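Local atomic coordinates of motility protein FimV (Pseudomonas aeruginosa, PDB entry 4MAL), a protein that acts as an inner-membrane hub in twitching motility and type IV pilus assembly, and regulates intracellular cyclic AMP levels by activating the adenylate cyclase CyaB. Residues 16-21 against 42-47. Residues are numbered along the deposited sequence; the frame is centred on the assembly and turned at random.
Sequences DEAATK and DEVLAE
Lys-21 reaches across from helix 15-30 and sets its ammonium among three carboxylates, those of Glu-43 and Glu-47 on helix 34-47 and of Glu-17 one turn back on its own helix. Lys-21 NZ donates to Glu-47 OE1 at 2.8 Å, on the syn lone pair, while its bond to OE2 of the same carboxylate is weak. Glu-43 OE1 takes a second bond from Lys-21 NZ, 2.9 Å long, on its anti side and somewhat out of the carboxylate plane. Glu-17 OE1 lies 3.1 Å from Lys-21 NZ and is met from above its plane, 52° out of it. The lysine chain, extended beyond CG and leaving with CG beside the backbone N (chi1 -75°), carries the ammonium to this junction and crosses both glutamate chains of helix 34-47 at about a right angle. The shared cation probably offsets repulsion between Glu-17 OE1 and Glu-47 OE1, only 3.5 Å apart.

Apolar contact continues at the root of the same lysine, where Val-44 CG2 packs 3.7 Å from Lys-21 CB. The other methyl, Val-44 CG1, stands anti to the backbone N and faces Ala-18 CB at 4.3 Å. Ala-18 and Val-44 are both buried and form the point of closest CA approach; helix 50-63 covers them further, with Gln-52 against Ala-18 and Ala-56 against Val-44.

The salt-bridge network thus flanks the buried Ala-18/Val-44 contact. The axes of the two segments approach to 9.5 Å, with 155° between their N-to-C directions, an antiparallel pairing of consecutive helices that, with helix 50-63 packed alongside, is characteristic of the helical-hairpin architecture of a tetratricopeptide repeat, here in the C-terminal piece of FimV.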
ATOM      1  N   ASP A  16      -8.884   4.650   0.008  1.00 43.50           N
ATOM      2  CA  ASP A  16      -8.174   5.550   0.874  1.00 42.42           C
ATOM      3  C   ASP A  16      -7.204   4.734   1.716  1.00 35.64           C
ATOM      4  O   ASP A  16      -6.183   5.198   2.113  1.00 31.69           O
ATOM      5  CB  ASP A  16      -9.126   6.360   1.757  1.00 50.58           C
ATOM      6  CG  ASP A  16      -9.215   7.831   1.355  1.00 63.71           C
ATOM      7  OD1 ASP A  16      -9.925   8.615   2.013  1.00 69.05           O
ATOM      8  OD2 ASP A  16      -8.595   8.220   0.373  1.00 63.49           O
ATOM      9  N   GLU A  17      -7.548   3.498   1.964  1.00 26.27           N
ATOM     10  CA  GLU A  17      -6.703   2.613   2.752  1.00 37.20           C
ATOM     11  C   GLU A  17      -5.541   2.116   1.900  1.00 30.37           C
ATOM     12  O   GLU A  17      -4.413   2.018   2.379  1.00 26.80           O
ATOM     13  CB  GLU A  17      -7.526   1.443   3.304  1.00 41.37           C
ATOM     14  CG  GLU A  17      -6.897   0.063   3.117  1.00 53.91           C
ATOM     15  CD  GLU A  17      -7.754  -1.047   3.695  1.00 66.66           C
ATOM     16  OE1 GLU A  17      -7.336  -1.644   4.708  1.00 68.50           O
ATOM     17  OE2 GLU A  17      -8.839  -1.320   3.140  1.00 70.87           O
ATOM     18  N   ALA A  18      -5.824   1.818   0.633  1.00 27.28           N
ATOM     19  CA  ALA A  18      -4.797   1.390  -0.310  1.00 22.56           C
ATOM     20  C   ALA A  18      -3.812   2.521  -0.563  1.00 25.33           C
ATOM     21  O   ALA A  18      -2.610   2.290  -0.688  1.00 23.99           O
ATOM     22  CB  ALA A  18      -5.428   0.935  -1.614  1.00 29.48           C
ATOM     23  N   ALA A  19      -4.333   3.743  -0.635  1.00 20.96           N
ATOM     24  CA  ALA A  19      -3.506   4.923  -0.847  1.00 20.92           C
ATOM     25  C   ALA A  19      -2.540   5.118   0.312  1.00 19.21           C
ATOM     26  O   ALA A  19      -1.341   5.314   0.104  1.00 19.76           O
ATOM     27  CB  ALA A  19      -4.382   6.158  -1.034  1.00 30.99           C
ATOM     28  N   THR A  20      -3.076   5.060   1.530  1.00 20.70           N
ATOM     29  CA  THR A  20      -2.275   5.124   2.742  1.00 18.60           C
ATOM     30  C   THR A  20      -1.198   4.041   2.730  1.00 22.64           C
ATOM     31  O   THR A  20      -0.037   4.302   3.058  1.00 17.74           O
ATOM     32  CB  THR A  20      -3.146   4.934   4.008  1.00 20.16           C
ATOM     33  OG1 THR A  20      -4.130   5.971   4.084  1.00 24.79           O
ATOM     34  CG2 THR A  20      -2.288   4.979   5.263  1.00 20.10           C
ATOM     35  N   LYS A  21      -1.597   2.831   2.341  1.00 18.78           N
ATOM     36  CA  LYS A  21      -0.690   1.687   2.319  1.00 21.08           C
ATOM     37  C   LYS A  21       0.422   1.810   1.275  1.00 19.93           C
ATOM     38  O   LYS A  21       1.539   1.352   1.503  1.00 19.34           O
ATOM     39  CB  LYS A  21      -1.466   0.380   2.127  1.00 15.96           C
ATOM     40  CG  LYS A  21      -2.208  -0.075   3.381  1.00 29.10           C
ATOM     41  CD  LYS A  21      -2.949  -1.391   3.174  1.00 19.05           C
ATOM     42  CE  LYS A  21      -3.848  -1.694   4.357  1.00 21.53           C
ATOM     43  NZ  LYS A  21      -4.563  -2.993   4.229  1.00 24.09           N
ATOM     44  N   ASP A  42       1.308  -6.384  -0.837  1.00 19.51           N
ATOM     45  CA  ASP A  42       0.428  -7.514  -1.124  1.00 22.68           C
ATOM     46  C   ASP A  42      -1.014  -7.212  -0.736  1.00 18.90           C
ATOM     47  O   ASP A  42      -1.951  -7.702  -1.362  1.00 20.44           O
ATOM     48  CB  ASP A  42       0.915  -8.772  -0.403  1.00 23.13           C
ATOM     49  CG  ASP A  42       2.229  -9.280  -0.954  1.00 28.33           C
ATOM     50  OD1 ASP A  42       2.536  -8.972  -2.124  1.00 26.87           O
ATOM     51  OD2 ASP A  42       2.954  -9.978  -0.216  1.00 27.77           O
ATOM     52  N   GLU A  43      -1.187  -6.408   0.305  1.00 20.24           N
ATOM     53  CA  GLU A  43      -2.519  -5.985   0.716  1.00 26.80           C
ATOM     54  C   GLU A  43      -3.109  -5.053  -0.330  1.00 20.34           C
ATOM     55  O   GLU A  43      -4.294  -5.143  -0.653  1.00 21.94           O
ATOM     56  CB  GLU A  43      -2.474  -5.310   2.091  1.00 18.38           C
ATOM     57  CG  GLU A  43      -2.151  -6.285   3.206  1.00 19.12           C
ATOM     58  CD  GLU A  43      -1.727  -5.605   4.488  1.00 27.01           C
ATOM     59  OE1 GLU A  43      -2.038  -4.406   4.669  1.00 29.42           O
ATOM     60  OE2 GLU A  43      -1.068  -6.274   5.311  1.00 29.25           O
ATOM     61  N   VAL A  44      -2.272  -4.179  -0.878  1.00 18.04           N
ATOM     62  CA  VAL A  44      -2.700  -3.281  -1.946  1.00 18.86           C
ATOM     63  C   VAL A  44      -3.132  -4.061  -3.195  1.00 25.20           C
ATOM     64  O   VAL A  44      -4.116  -3.702  -3.840  1.00 26.32           O
ATOM     65  CB  VAL A  44      -1.614  -2.248  -2.309  1.00 18.29           C
ATOM     66  CG1 VAL A  44      -2.129  -1.287  -3.373  1.00 19.92           C
ATOM     67  CG2 VAL A  44      -1.186  -1.474  -1.070  1.00 24.03           C
ATOM     68  N   LEU A  45      -2.403  -5.128  -3.521  1.00 21.05           N
ATOM     69  CA  LEU A  45      -2.759  -5.981  -4.656  1.00 24.27           C
ATOM     70  C   LEU A  45      -4.188  -6.498  -4.532  1.00 24.66           C
ATOM     71  O   LEU A  45      -4.898  -6.638  -5.526  1.00 30.07           O
ATOM     72  CB  LEU A  45      -1.802  -7.172  -4.779  1.00 27.19           C
ATOM     73  CG  LEU A  45      -0.374  -6.917  -5.260  1.00 28.41           C
ATOM     74  CD1 LEU A  45       0.375  -8.236  -5.404  1.00 23.41           C
ATOM     75  CD2 LEU A  45      -0.381  -6.153  -6.573  1.00 28.96           C
ATOM     76  N   ALA A  46      -4.601  -6.785  -3.302  1.00 23.68           N
ATOM     77  CA  ALA A  46      -5.937  -7.307  -3.054  1.00 26.52           C
ATOM     78  C   ALA A  46      -6.980  -6.197  -2.916  1.00 29.33           C
ATOM     79  O   ALA A  46      -8.139  -6.387  -3.271  1.00 33.55           O
ATOM     80  CB  ALA A  46      -5.935  -8.186  -1.807  1.00 27.04           C
ATOM     81  N   GLU A  47      -6.555  -5.041  -2.409  1.00 24.43           N
ATOM     82  CA  GLU A  47      -7.483  -3.989  -1.989  1.00 31.55           C
ATOM     83  C   GLU A  47      -7.605  -2.810  -2.954  1.00 35.80           C
ATOM     84  O   GLU A  47      -8.678  -2.226  -3.085  1.00 34.52           O
ATOM     85  CB  GLU A  47      -7.083  -3.449  -0.614  1.00 24.61           C
ATOM     86  CG  GLU A  47      -7.166  -4.457   0.514  1.00 24.01           C
ATOM     87  CD  GLU A  47      -6.285  -4.079   1.687  1.00 28.69           C
ATOM     88  OE1 GLU A  47      -5.883  -2.902   1.773  1.00 32.67           O
ATOM     89  OE2 GLU A  47      -5.977  -4.957   2.520  1.00 30.57           O
TER